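Local coordinates for probable adhesion protein (Pseudomonas aeruginosa PAO1, PDB 6R3Z) that is a solute-binding protein of a bacterial transport system that binds ferrous iron, manganese and nickel, and probably delivers ferrous iron for uptake, at residues A[14-19]-A[86-91]; A[60-65]-A[111-116]; A[181-186]-A[270-275]; A[187-192]-A[274-279]. One frame throughout, in Å; residues are numbered along the deposited sequence.

Contact 1: residues A[14-19]-A[86-91]; sequences HPYYSY and EANAKV
Y16 reaches A87 and N88 because its CG lies anti to the carbonyl carbon (chi1 -62°), while N88 swings its amide across with a similar first torsion (chi1 -76°). The pair joins a helix to the turn after an edge strand in a parallel alpha/beta lobe: Y16 stands on helix 14-24, which follows strand 8-11 of the parallel sheet, and A87 and N88 belong to the turn that leaves the edge strand 84-86. That turn is type I, running from E86 to A89, and a second one from N88 to V91 follows directly, so the chain bends away from the sheet beside the tyrosine.

The apolar part of the contact is a single approach, in which the methyl CB of A87 comes obliquely to CE1 of the Y16 ring at 3.8 Å. Farther out the side chains of Y16 and N88 cross nearly at a right angle, ring and amide planes 80° apart. Y16 OH and N88 ND2 are 3.6 Å from each other, too long for a hydrogen bond, and each has better partners: the hydroxyl bonds to Q122 OE1 and to N62 ND2, and the amide nitrogen to N62 O. With its two ends held separately, the N88 amide is fixed in rotation, its OD1 engaging the hydroxyl OG1 of T112.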
loop_
_atom_site.group_PDB
_atom_site.type_symbol
_atom_site.label_atom_id
_atom_site.label_comp_id
_atom_site.label_asym_id
_atom_site.label_seq_id
_atom_site.Cartn_x
_atom_site.Cartn_y
_atom_site.Cartn_z
ATOM N N HIS A 14 6.271 -2.763 3.772
ATOM C CA HIS A 14 6.755 -3.667 2.719
ATOM C C HIS A 14 6.908 -3.007 1.342
ATOM O O HIS A 14 7.970 -3.174 0.737
ATOM C CB HIS A 14 5.895 -4.932 2.605
ATOM C CG HIS A 14 6.004 -5.835 3.790
ATOM N ND1 HIS A 14 5.387 -5.528 4.989
ATOM C CD2 HIS A 14 6.631 -7.023 3.914
ATOM C CE1 HIS A 14 5.650 -6.541 5.799
ATOM N NE2 HIS A 14 6.418 -7.447 5.206
ATOM N N PRO A 15 5.900 -2.244 0.826
ATOM C CA PRO A 15 6.058 -1.631 -0.514
ATOM C C PRO A 15 7.284 -0.737 -0.591
ATOM O O PRO A 15 7.957 -0.771 -1.615
ATOM C CB PRO A 15 4.759 -0.847 -0.698
ATOM C CG PRO A 15 3.757 -1.615 0.118
ATOM C CD PRO A 15 4.557 -1.942 1.368
ATOM N N TYR A 16 7.604 0.003 0.509
ATOM C CA TYR A 16 8.775 0.893 0.521
ATOM C C TYR A 16 10.078 0.112 0.498
ATOM O O TYR A 16 11.018 0.556 -0.155
ATOM C CB TYR A 16 8.708 1.928 1.649
ATOM C CG TYR A 16 7.500 2.824 1.473
ATOM C CD1 TYR A 16 7.549 3.942 0.639
ATOM C CD2 TYR A 16 6.272 2.484 2.035
ATOM C CE1 TYR A 16 6.408 4.724 0.398
ATOM C CE2 TYR A 16 5.121 3.241 1.786
ATOM C CZ TYR A 16 5.193 4.362 0.969
ATOM O OH TYR A 16 4.048 5.092 0.726
ATOM N N TYR A 17 10.108 -1.082 1.123
ATOM C CA TYR A 17 11.288 -1.956 1.026
ATOM C C TYR A 17 11.491 -2.295 -0.475
ATOM O O TYR A 17 12.612 -2.188 -0.997
ATOM C CB TYR A 17 11.100 -3.265 1.825
ATOM C CG TYR A 17 12.355 -4.113 1.799
ATOM C CD1 TYR A 17 12.607 -4.991 0.742
ATOM C CD2 TYR A 17 13.340 -3.968 2.779
ATOM C CE1 TYR A 17 13.783 -5.732 0.682
ATOM C CE2 TYR A 17 14.530 -4.701 2.726
ATOM C CZ TYR A 17 14.749 -5.575 1.668
ATOM O OH TYR A 17 15.892 -6.326 1.600
ATOM N N SER A 18 10.401 -2.668 -1.173
ATOM C CA SER A 18 10.469 -2.996 -2.611
ATOM C C SER A 18 10.941 -1.807 -3.453
ATOM O O SER A 18 11.850 -1.968 -4.285
ATOM C CB SER A 18 9.127 -3.526 -3.111
ATOM O OG SER A 18 8.873 -4.838 -2.631
ATOM N N TYR A 19 10.396 -0.600 -3.189
ATOM C CA TYR A 19 10.800 0.593 -3.938
ATOM C C TYR A 19 12.295 0.844 -3.736
ATOM O O TYR A 19 13.018 0.935 -4.713
ATOM C CB TYR A 19 10.064 1.858 -3.479
ATOM C CG TYR A 19 8.551 1.910 -3.560
ATOM C CD1 TYR A 19 7.831 0.984 -4.317
ATOM C CD2 TYR A 19 7.836 2.887 -2.868
ATOM C CE1 TYR A 19 6.428 1.035 -4.376
ATOM C CE2 TYR A 19 6.445 2.925 -2.894
ATOM C CZ TYR A 19 5.746 2.020 -3.667
ATOM O OH TYR A 19 4.372 2.112 -3.647
ATOM N N GLU A 86 10.182 12.239 2.444
ATOM C CA GLU A 86 8.711 12.221 2.365
ATOM C C GLU A 86 8.377 11.682 0.952
ATOM O O GLU A 86 8.384 12.428 -0.039
ATOM C CB GLU A 86 8.121 13.625 2.622
ATOM C CG GLU A 86 8.314 14.120 4.054
ATOM C CD GLU A 86 7.525 13.432 5.159
ATOM O OE1 GLU A 86 6.609 12.634 4.850
ATOM O OE2 GLU A 86 7.822 13.705 6.346
ATOM N N ALA A 87 8.164 10.351 0.853
ATOM C CA ALA A 87 7.952 9.682 -0.443
ATOM C C ALA A 87 6.790 10.246 -1.269
ATOM O O ALA A 87 6.812 10.171 -2.503
ATOM C CB ALA A 87 7.740 8.189 -0.231
ATOM N N ASN A 88 5.755 10.745 -0.583
ATOM C CA ASN A 88 4.524 11.214 -1.218
ATOM C C ASN A 88 4.509 12.700 -1.556
ATOM O O ASN A 88 3.456 13.214 -1.949
ATOM C CB ASN A 88 3.332 10.836 -0.328
ATOM C CG ASN A 88 2.995 9.367 -0.450
ATOM O OD1 ASN A 88 2.555 8.905 -1.511
ATOM N ND2 ASN A 88 3.254 8.597 0.594
ATOM N N ALA A 89 5.665 13.384 -1.431
ATOM C CA ALA A 89 5.769 14.839 -1.673
ATOM C C ALA A 89 5.123 15.321 -2.979
ATOM O O ALA A 89 4.561 16.419 -2.996
ATOM C CB ALA A 89 7.214 15.292 -1.603
ATOM N N LYS A 90 5.173 14.501 -4.059
ATOM C CA LYS A 90 4.623 14.885 -5.379
ATOM C C LYS A 90 3.339 14.121 -5.810
ATOM O O LYS A 90 2.878 14.294 -6.945
ATOM C CB LYS A 90 5.720 14.744 -6.466
ATOM C CG LYS A 90 7.089 15.345 -6.116
ATOM C CD LYS A 90 7.109 16.871 -6.127
ATOM C CE LYS A 90 8.494 17.423 -5.900
ATOM N NZ LYS A 90 9.346 17.330 -7.117
ATOM N N VAL A 91 2.759 13.303 -4.907
ATOM C CA VAL A 91 1.588 12.463 -5.183
ATOM C C VAL A 91 0.214 13.156 -4.963
ATOM O O VAL A 91 -0.054 13.606 -3.840
ATOM C CB VAL A 91 1.662 11.130 -4.380
ATOM C CG1 VAL A 91 0.405 10.283 -4.577
ATOM C CG2 VAL A 91 2.914 10.328 -4.748
#

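Contact 2: residues A[60-65]-A[111-116]; sequences VLNGVG and HTFLSI. With NI (nickel (II) ion), chain B.
The metal site of this solute-binding protein rests on loops at the ends of strands, and here the loop after strand 58-61, through N62 and V64, meets T112 and F113 next to the nickel ligand H111. N62 folds its side chain into an Asx turn: OD1 accepts from the backbone N of V64 at 3.2 Å, with an N-H...O angle of 159°, although the donor sits well above the carbonyl plane. The other end of the amide, ND2, is directed to the second segment. It lies in the plane of the F113 ring, at its edge, 3.8 Å from CD2, with amide and ring turned 76° against each other. T112 OG1 is 3.9 Å from the same ND2, so the two only pack; ND2 is paired instead with the hydroxyl of Y16, and T112 OG1 with N88 OD1. A looser apolar touch joins V64 CG2 and T112 CG2 at 4.4 Å.

With CG between the backbone N and the carbonyl carbon (chi1 46°), the F113 ring has CA of H111 over one face, offset toward the rim. H111 carries its CB on the side turned from 60-65, and its imidazole binds nickel through NE2 at 2.2 Å; H41, H66, H177, H199 and H250 complete the six-histidine site. The bond between H111 ND1 and N109 OD1 probably keeps a proton on ND1 and orients the ring, consistent with NE2 being left for the metal.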
loop_
_atom_site.group_PDB
_atom_site.type_symbol
_atom_site.label_atom_id
_atom_site.label_comp_id
_atom_site.label_asym_id
_atom_site.label_seq_id
_atom_site.Cartn_x
_atom_site.Cartn_y
_atom_site.Cartn_z
ATOM N N VAL A 60 13.006 6.616 4.869
ATOM C CA VAL A 60 11.989 6.856 3.854
ATOM C C VAL A 60 10.629 6.668 4.549
ATOM O O VAL A 60 10.404 5.640 5.204
ATOM C CB VAL A 60 12.146 5.914 2.631
ATOM C CG1 VAL A 60 10.940 6.016 1.678
ATOM C CG2 VAL A 60 13.444 6.235 1.882
ATOM N N LEU A 61 9.744 7.666 4.408
ATOM C CA LEU A 61 8.420 7.644 5.035
ATOM C C LEU A 61 7.277 7.748 4.039
ATOM O O LEU A 61 7.355 8.480 3.049
ATOM C CB LEU A 61 8.254 8.829 6.011
ATOM C CG LEU A 61 9.125 8.912 7.272
ATOM C CD1 LEU A 61 8.709 10.105 8.127
ATOM C CD2 LEU A 61 9.025 7.651 8.106
ATOM N N ASN A 62 6.173 7.057 4.351
ATOM C CA ASN A 62 4.919 7.176 3.634
ATOM C C ASN A 62 4.457 8.617 3.997
ATOM O O ASN A 62 4.088 9.400 3.111
ATOM C CB ASN A 62 3.920 6.097 4.130
ATOM C CG ASN A 62 2.472 6.421 3.820
ATOM O OD1 ASN A 62 1.762 7.006 4.653
ATOM N ND2 ASN A 62 2.017 6.081 2.610
ATOM N N GLY A 63 4.543 8.945 5.291
ATOM C CA GLY A 63 4.280 10.283 5.839
ATOM C C GLY A 63 2.929 10.920 5.593
ATOM O O GLY A 63 2.765 12.128 5.836
ATOM N N VAL A 64 1.945 10.139 5.125
ATOM C CA VAL A 64 0.597 10.666 4.853
ATOM C C VAL A 64 -0.488 9.936 5.668
ATOM O O VAL A 64 -1.683 10.110 5.416
ATOM C CB VAL A 64 0.264 10.734 3.345
ATOM C CG1 VAL A 64 1.117 11.803 2.651
ATOM C CG2 VAL A 64 0.400 9.365 2.662
ATOM N N GLY A 65 -0.059 9.163 6.652
ATOM C CA GLY A 65 -0.985 8.489 7.558
ATOM C C GLY A 65 -0.764 7.005 7.765
ATOM O O GLY A 65 -1.439 6.411 8.621
ATOM N N HIS A 111 -3.100 5.089 1.652
ATOM C CA HIS A 111 -2.688 3.898 0.875
ATOM C C HIS A 111 -2.236 4.200 -0.561
ATOM O O HIS A 111 -2.606 3.479 -1.496
ATOM C CB HIS A 111 -3.809 2.845 0.882
ATOM C CG HIS A 111 -4.203 2.406 2.252
ATOM N ND1 HIS A 111 -5.192 3.072 2.961
ATOM C CD2 HIS A 111 -3.755 1.360 2.994
ATOM C CE1 HIS A 111 -5.307 2.422 4.111
ATOM N NE2 HIS A 111 -4.449 1.395 4.185
ATOM N N THR A 112 -1.431 5.270 -0.730
ATOM C CA THR A 112 -0.922 5.706 -2.051
ATOM C C THR A 112 -0.070 4.610 -2.711
ATOM O O THR A 112 -0.032 4.516 -3.954
ATOM C CB THR A 112 -0.106 6.994 -1.900
ATOM O OG1 THR A 112 1.031 6.716 -1.071
ATOM C CG2 THR A 112 -0.936 8.166 -1.320
ATOM N N PHE A 113 0.597 3.759 -1.875
ATOM C CA PHE A 113 1.431 2.652 -2.386
ATOM C C PHE A 113 0.611 1.586 -3.130
ATOM O O PHE A 113 1.189 0.798 -3.868
ATOM C CB PHE A 113 2.278 2.016 -1.275
ATOM C CG PHE A 113 1.510 1.744 -0.003
ATOM C CD1 PHE A 113 0.870 0.520 0.194
ATOM C CD2 PHE A 113 1.436 2.702 1.005
ATOM C CE1 PHE A 113 0.174 0.259 1.378
ATOM C CE2 PHE A 113 0.719 2.447 2.188
ATOM C CZ PHE A 113 0.078 1.231 2.357
ATOM N N LEU A 114 -0.720 1.562 -2.960
ATOM C CA LEU A 114 -1.534 0.588 -3.690
ATOM C C LEU A 114 -2.108 1.212 -4.968
ATOM O O LEU A 114 -3.302 1.187 -5.206
ATOM C CB LEU A 114 -2.596 -0.088 -2.805
ATOM C CG LEU A 114 -2.041 -0.846 -1.585
ATOM C CD1 LEU A 114 -3.140 -1.205 -0.608
ATOM C CD2 LEU A 114 -1.249 -2.070 -1.990
ATOM N N SER A 115 -1.239 1.836 -5.747
ATOM C CA SER A 115 -1.550 2.485 -7.020
ATOM C C SER A 115 -0.284 2.388 -7.834
ATOM O O SER A 115 0.796 2.686 -7.310
ATOM C CB SER A 115 -1.882 3.958 -6.817
ATOM O OG SER A 115 -1.742 4.706 -8.023
ATOM N N ILE A 116 -0.405 2.006 -9.111
ATOM C CA ILE A 116 0.772 1.915 -9.972
ATOM C C ILE A 116 1.309 3.328 -10.246
ATOM O O ILE A 116 2.518 3.552 -10.125
ATOM C CB ILE A 116 0.457 1.116 -11.271
ATOM C CG1 ILE A 116 0.153 -0.393 -10.965
ATOM C CG2 ILE A 116 1.597 1.267 -12.322
ATOM C CD1 ILE A 116 1.298 -1.213 -10.339
HETATM NI NI NI B . -4.011 0.187 5.974
#

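Contact 3: residues A[181-186]-A[270-275]; sequences DYLLRE and DTVVRA. With EDO (1,2-ethanediol), chain H.
Helix 181-185 and the long helix 260-277 come together at L184 and V272, whose CA atoms are 8.0 Å apart, the nearest pair of the two segments. The example is apolar helix-on-helix packing within the C-terminal alpha/beta lobe: the short helix is the connection of the beta-alpha-beta unit between strands 172-175 and 193-194, and the long one lies against it near the end of the chain.

One valine serves two leucines. With CG1 anti to the backbone N (chi1 177°) and CG2 anti to the carbonyl carbon, the two methyls of V272 face separate partners. CG2 meets CD2 of L183 at 3.5 Å, a tight methyl contact in which the two side chains lie alongside one another, running in opposite senses. CG1 receives CD2 of L184 at 3.8 Å, and these two side chains run at a slant to one another. L183 extends toward the long helix with chi1 at -167°, and its chi2 of 144° is a rotation off the staggered value that may reflect the close methyl approach. M265 and N268 of the same long helix also touch L183, and V191 packs on L184.

No hydrogen bond joins the segments. Elsewhere on the long helix, D270 takes both hydroxyls of a 1,2-ethanediol molecule, probably from the crystallisation liquor, with OD1 accepting from O2 at 2.7 Å and OD2 from O1 at 3.0 Å.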
loop_
_atom_site.group_PDB
_atom_site.type_symbol
_atom_site.label_atom_id
_atom_site.label_comp_id
_atom_site.label_asym_id
_atom_site.label_seq_id
_atom_site.Cartn_x
_atom_site.Cartn_y
_atom_site.Cartn_z
ATOM N N ASP A 181 -8.897 2.556 -2.779
ATOM C CA ASP A 181 -9.436 3.666 -3.561
ATOM C C ASP A 181 -8.464 4.065 -4.696
ATOM O O ASP A 181 -8.921 4.233 -5.826
ATOM C CB ASP A 181 -9.794 4.838 -2.641
ATOM C CG ASP A 181 -10.809 4.410 -1.584
ATOM O OD1 ASP A 181 -10.393 3.766 -0.579
ATOM O OD2 ASP A 181 -12.016 4.679 -1.777
ATOM N N TYR A 182 -7.129 4.135 -4.417
ATOM C CA TYR A 182 -6.147 4.481 -5.471
ATOM C C TYR A 182 -6.050 3.358 -6.508
ATOM O O TYR A 182 -5.924 3.628 -7.703
ATOM C CB TYR A 182 -4.749 4.727 -4.899
ATOM C CG TYR A 182 -4.672 5.885 -3.937
ATOM C CD1 TYR A 182 -4.549 7.192 -4.398
ATOM C CD2 TYR A 182 -4.755 5.678 -2.563
ATOM C CE1 TYR A 182 -4.504 8.269 -3.516
ATOM C CE2 TYR A 182 -4.705 6.751 -1.666
ATOM C CZ TYR A 182 -4.584 8.043 -2.151
ATOM O OH TYR A 182 -4.536 9.116 -1.296
ATOM N N LEU A 183 -6.095 2.099 -6.047
ATOM C CA LEU A 183 -6.029 0.937 -6.938
ATOM C C LEU A 183 -7.217 0.924 -7.902
ATOM O O LEU A 183 -7.024 0.767 -9.110
ATOM C CB LEU A 183 -5.995 -0.361 -6.121
ATOM C CG LEU A 183 -5.622 -1.622 -6.921
ATOM C CD1 LEU A 183 -4.792 -2.567 -6.091
ATOM C CD2 LEU A 183 -6.856 -2.319 -7.425
ATOM N N LEU A 184 -8.442 1.100 -7.371
ATOM C CA LEU A 184 -9.641 1.072 -8.203
ATOM C C LEU A 184 -9.738 2.291 -9.121
ATOM O O LEU A 184 -10.277 2.169 -10.224
ATOM C CB LEU A 184 -10.895 0.867 -7.338
ATOM C CG LEU A 184 -10.955 -0.585 -6.785
ATOM C CD1 LEU A 184 -11.753 -0.678 -5.526
ATOM C CD2 LEU A 184 -11.483 -1.559 -7.836
ATOM N N ARG A 185 -9.126 3.429 -8.705
ATOM C CA ARG A 185 -9.060 4.660 -9.508
ATOM C C ARG A 185 -8.331 4.374 -10.842
ATOM O O ARG A 185 -8.605 5.031 -11.841
ATOM C CB ARG A 185 -8.305 5.770 -8.742
ATOM C CG ARG A 185 -8.516 7.169 -9.334
ATOM C CD ARG A 185 -7.982 8.242 -8.408
ATOM N NE ARG A 185 -8.569 9.551 -8.706
ATOM C CZ ARG A 185 -7.966 10.503 -9.411
ATOM N NH1 ARG A 185 -6.743 10.310 -9.891
ATOM N NH2 ARG A 185 -8.578 11.658 -9.636
ATOM N N GLU A 186 -7.433 3.376 -10.864
ATOM C CA GLU A 186 -6.706 3.056 -12.101
ATOM C C GLU A 186 -7.540 2.286 -13.125
ATOM O O GLU A 186 -7.099 2.094 -14.262
ATOM C CB GLU A 186 -5.412 2.364 -11.783
ATOM C CG GLU A 186 -4.599 3.270 -10.884
ATOM C CD GLU A 186 -3.146 2.899 -10.784
ATOM O OE1 GLU A 186 -2.859 1.747 -10.398
ATOM O OE2 GLU A 186 -2.296 3.760 -11.096
ATOM N N ASP A 270 -5.054 -8.530 -11.163
ATOM C CA ASP A 270 -5.690 -9.699 -11.791
ATOM C C ASP A 270 -7.032 -10.004 -11.116
ATOM O O ASP A 270 -7.986 -10.353 -11.798
ATOM C CB ASP A 270 -4.788 -10.934 -11.725
ATOM C CG ASP A 270 -3.593 -10.888 -12.652
ATOM O OD1 ASP A 270 -3.622 -10.088 -13.626
ATOM O OD2 ASP A 270 -2.627 -11.644 -12.405
ATOM N N THR A 271 -7.094 -9.871 -9.764
ATOM C CA THR A 271 -8.320 -10.130 -9.004
ATOM C C THR A 271 -9.391 -9.081 -9.348
ATOM O O THR A 271 -10.542 -9.451 -9.583
ATOM C CB THR A 271 -8.000 -10.234 -7.502
ATOM O OG1 THR A 271 -7.152 -11.388 -7.301
ATOM C CG2 THR A 271 -9.267 -10.348 -6.638
ATOM N N VAL A 272 -8.997 -7.792 -9.450
ATOM C CA VAL A 272 -9.941 -6.735 -9.837
ATOM C C VAL A 272 -10.468 -7.028 -11.253
ATOM O O VAL A 272 -11.679 -6.948 -11.473
ATOM C CB VAL A 272 -9.340 -5.311 -9.711
ATOM C CG1 VAL A 272 -10.333 -4.251 -10.199
ATOM C CG2 VAL A 272 -8.929 -5.030 -8.257
ATOM N N VAL A 273 -9.556 -7.378 -12.198
ATOM C CA VAL A 273 -9.957 -7.719 -13.563
ATOM C C VAL A 273 -10.928 -8.909 -13.552
ATOM O O VAL A 273 -11.958 -8.856 -14.214
ATOM C CB VAL A 273 -8.736 -7.952 -14.487
ATOM C CG1 VAL A 273 -9.141 -8.642 -15.797
ATOM C CG2 VAL A 273 -8.019 -6.633 -14.774
ATOM N N ARG A 274 -10.609 -9.964 -12.790
ATOM C CA ARG A 274 -11.488 -11.154 -12.688
ATOM C C ARG A 274 -12.897 -10.774 -12.185
ATOM O O ARG A 274 -13.888 -11.221 -12.771
ATOM C CB ARG A 274 -10.881 -12.231 -11.783
ATOM C CG ARG A 274 -11.670 -13.539 -11.853
ATOM C CD ARG A 274 -10.926 -14.715 -11.249
ATOM N NE ARG A 274 -10.670 -14.532 -9.821
ATOM C CZ ARG A 274 -11.489 -14.928 -8.849
ATOM N NH1 ARG A 274 -11.160 -14.736 -7.577
ATOM N NH2 ARG A 274 -12.641 -15.532 -9.142
ATOM N N ALA A 275 -12.980 -9.925 -11.136
ATOM C CA ALA A 275 -14.261 -9.445 -10.578
ATOM C C ALA A 275 -15.083 -8.741 -11.678
ATOM O O ALA A 275 -16.284 -9.010 -11.831
ATOM C CB ALA A 275 -13.996 -8.492 -9.421
HETATM C C1 EDO H . -0.857 -12.149 -15.758
HETATM O O1 EDO H . -2.110 -12.564 -15.237
HETATM C C2 EDO H . -1.002 -10.715 -16.293
HETATM O O2 EDO H . -1.507 -9.875 -15.270
#

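Contact 4: residues A[187-192]-A[274-279]; sequences FGLEVT and RAIQES
This is a small, partly buried apolar contact at the far end of the C-terminal lobe, where I276 near the C-terminal end of helix 260-277 meets F187 and L189 in the link from helix 181-185 to strand 193-194. The link completes a beta-alpha-beta crossover; a Schellman motif with G188 at positive phi ends its helix, and F187 and L189 on either side of the glycine both touch one methyl. That methyl is CD1 of I276. CD1 of F187 lies 4.0 Å from it, the ring being met obliquely, and CD1 of L189 approaches it tip to tip, also at 4.0 Å.

I276 reaches this spot with CG1 anti to its carbonyl carbon (chi1 -61°) and the chain then extended (chi2 162°). F187 also touches L269, V272 and V273 of the long helix, whereas L189 packs on P167 as well, and I276 on L163.

Polar bonds hold the helix end in shape behind this apolar face. R274 NH2 forms a salt bridge with E278 OE2 at 3.0 Å, entering on the syn side of the carboxylate but tilted 28° from its plane, while OE1 of the same group bonds to Y246 OH. The carbonyl of I276 accepts twice from S279: S279 N is 3.0 Å from I276 O, and S279 OG donates to the same oxygen in the carbonyl plane, on a lone pair, at 2.7 Å.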
loop_
_atom_site.group_PDB
_atom_site.type_symbol
_atom_site.label_atom_id
_atom_site.label_comp_id
_atom_site.label_asym_id
_atom_site.label_seq_id
_atom_site.Cartn_x
_atom_site.Cartn_y
_atom_site.Cartn_z
ATOM N N PHE A 187 -8.767 1.921 -12.734
ATOM C CA PHE A 187 -9.755 1.312 -13.604
ATOM C C PHE A 187 -10.861 2.337 -13.886
ATOM O O PHE A 187 -11.781 2.049 -14.645
ATOM C CB PHE A 187 -10.351 0.049 -12.955
ATOM C CG PHE A 187 -9.371 -1.092 -12.826
ATOM C CD1 PHE A 187 -9.222 -2.021 -13.849
ATOM C CD2 PHE A 187 -8.622 -1.258 -11.671
ATOM C CE1 PHE A 187 -8.325 -3.087 -13.719
ATOM C CE2 PHE A 187 -7.714 -2.314 -11.549
ATOM C CZ PHE A 187 -7.574 -3.227 -12.574
ATOM N N GLY A 188 -10.750 3.523 -13.279
ATOM C CA GLY A 188 -11.765 4.572 -13.379
ATOM C C GLY A 188 -12.961 4.235 -12.506
ATOM O O GLY A 188 -14.100 4.642 -12.789
ATOM N N LEU A 189 -12.704 3.467 -11.430
ATOM C CA LEU A 189 -13.740 3.007 -10.517
ATOM C C LEU A 189 -13.602 3.628 -9.142
ATOM O O LEU A 189 -12.525 4.086 -8.760
ATOM C CB LEU A 189 -13.721 1.475 -10.421
ATOM C CG LEU A 189 -14.143 0.708 -11.674
ATOM C CD1 LEU A 189 -13.824 -0.760 -11.522
ATOM C CD2 LEU A 189 -15.645 0.885 -11.945
ATOM N N GLU A 190 -14.704 3.629 -8.405
ATOM C CA GLU A 190 -14.818 4.199 -7.066
ATOM C C GLU A 190 -15.315 3.120 -6.092
ATOM O O GLU A 190 -15.982 2.173 -6.503
ATOM C CB GLU A 190 -15.875 5.315 -7.098
ATOM C CG GLU A 190 -15.353 6.708 -6.816
ATOM C CD GLU A 190 -16.443 7.766 -6.746
ATOM O OE1 GLU A 190 -17.546 7.533 -7.294
ATOM O OE2 GLU A 190 -16.194 8.832 -6.139
ATOM N N VAL A 191 -15.005 3.290 -4.808
ATOM C CA VAL A 191 -15.464 2.404 -3.740
ATOM C C VAL A 191 -16.754 3.038 -3.162
ATOM O O VAL A 191 -16.724 4.165 -2.643
ATOM C CB VAL A 191 -14.393 2.200 -2.632
ATOM C CG1 VAL A 191 -14.957 1.379 -1.473
ATOM C CG2 VAL A 191 -13.135 1.530 -3.194
ATOM N N THR A 192 -17.878 2.315 -3.242
ATOM C CA THR A 192 -19.153 2.802 -2.699
ATOM C C THR A 192 -19.109 2.821 -1.157
ATOM O O THR A 192 -19.572 3.781 -0.525
ATOM C CB THR A 192 -20.325 1.938 -3.215
ATOM O OG1 THR A 192 -20.559 2.261 -4.586
ATOM C CG2 THR A 192 -21.640 2.174 -2.440
ATOM N N ARG A 274 -10.609 -9.964 -12.790
ATOM C CA ARG A 274 -11.488 -11.154 -12.688
ATOM C C ARG A 274 -12.897 -10.774 -12.185
ATOM O O ARG A 274 -13.888 -11.221 -12.771
ATOM C CB ARG A 274 -10.881 -12.231 -11.783
ATOM C CG ARG A 274 -11.670 -13.539 -11.853
ATOM C CD ARG A 274 -10.926 -14.715 -11.249
ATOM N NE ARG A 274 -10.670 -14.532 -9.821
ATOM C CZ ARG A 274 -11.489 -14.928 -8.849
ATOM N NH1 ARG A 274 -11.160 -14.736 -7.577
ATOM N NH2 ARG A 274 -12.641 -15.532 -9.142
ATOM N N ALA A 275 -12.980 -9.925 -11.136
ATOM C CA ALA A 275 -14.261 -9.445 -10.578
ATOM C C ALA A 275 -15.083 -8.741 -11.678
ATOM O O ALA A 275 -16.284 -9.010 -11.831
ATOM C CB ALA A 275 -13.996 -8.492 -9.421
ATOM N N ILE A 276 -14.424 -7.895 -12.490
ATOM C CA ILE A 276 -15.133 -7.193 -13.570
ATOM C C ILE A 276 -15.592 -8.213 -14.653
ATOM O O ILE A 276 -16.748 -8.180 -15.081
ATOM C CB ILE A 276 -14.268 -6.054 -14.180
ATOM C CG1 ILE A 276 -13.913 -4.970 -13.125
ATOM C CG2 ILE A 276 -14.966 -5.445 -15.422
ATOM C CD1 ILE A 276 -12.689 -4.037 -13.515
ATOM N N GLN A 277 -14.691 -9.099 -15.076
ATOM C CA GLN A 277 -14.978 -10.129 -16.084
ATOM C C GLN A 277 -16.177 -11.000 -15.655
ATOM O O GLN A 277 -17.049 -11.285 -16.478
ATOM C CB GLN A 277 -13.739 -10.996 -16.356
ATOM C CG GLN A 277 -12.551 -10.250 -17.001
ATOM C CD GLN A 277 -12.733 -9.899 -18.461
ATOM O OE1 GLN A 277 -12.867 -8.726 -18.822
ATOM N NE2 GLN A 277 -12.723 -10.899 -19.336
ATOM N N GLU A 278 -16.247 -11.356 -14.350
ATOM C CA GLU A 278 -17.318 -12.189 -13.788
ATOM C C GLU A 278 -18.636 -11.438 -13.551
ATOM O O GLU A 278 -19.638 -12.074 -13.203
ATOM C CB GLU A 278 -16.853 -12.906 -12.508
ATOM C CG GLU A 278 -15.771 -13.959 -12.728
ATOM C CD GLU A 278 -15.245 -14.666 -11.488
ATOM O OE1 GLU A 278 -15.741 -14.385 -10.373
ATOM O OE2 GLU A 278 -14.327 -15.508 -11.633
ATOM N N SER A 279 -18.641 -10.098 -13.726
ATOM C CA SER A 279 -19.855 -9.297 -13.558
ATOM C C SER A 279 -20.751 -9.333 -14.800
ATOM O O SER A 279 -21.923 -8.975 -14.721
ATOM C CB SER A 279 -19.530 -7.871 -13.117
ATOM O OG SER A 279 -19.014 -7.077 -14.176
#

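Overall arrangement
Contacts 1 and 2, with centres 5 Å apart and segments that alternate along the chain, belong to the N-terminal lobe and its sheet of strands 29-32, 8-11, 58-61 and 84-86. Contacts 3 and 4 come later, their centres 6 Å apart, beside the second four-stranded sheet; both end on helix 260-277 and share R274 and A275. Contact 2 bridges the pairs, although its centre is about 17 Å from that of contact 3: E186 OE1 receives the backbone N of I116 at the start of helix 116-133. Contacts 2 and 3 thus connect the two lobes through the H111-I116 loop, which carries one nickel ligand, whereas contact 4, about 26 Å from contact 1 between centres, lies away from the metal.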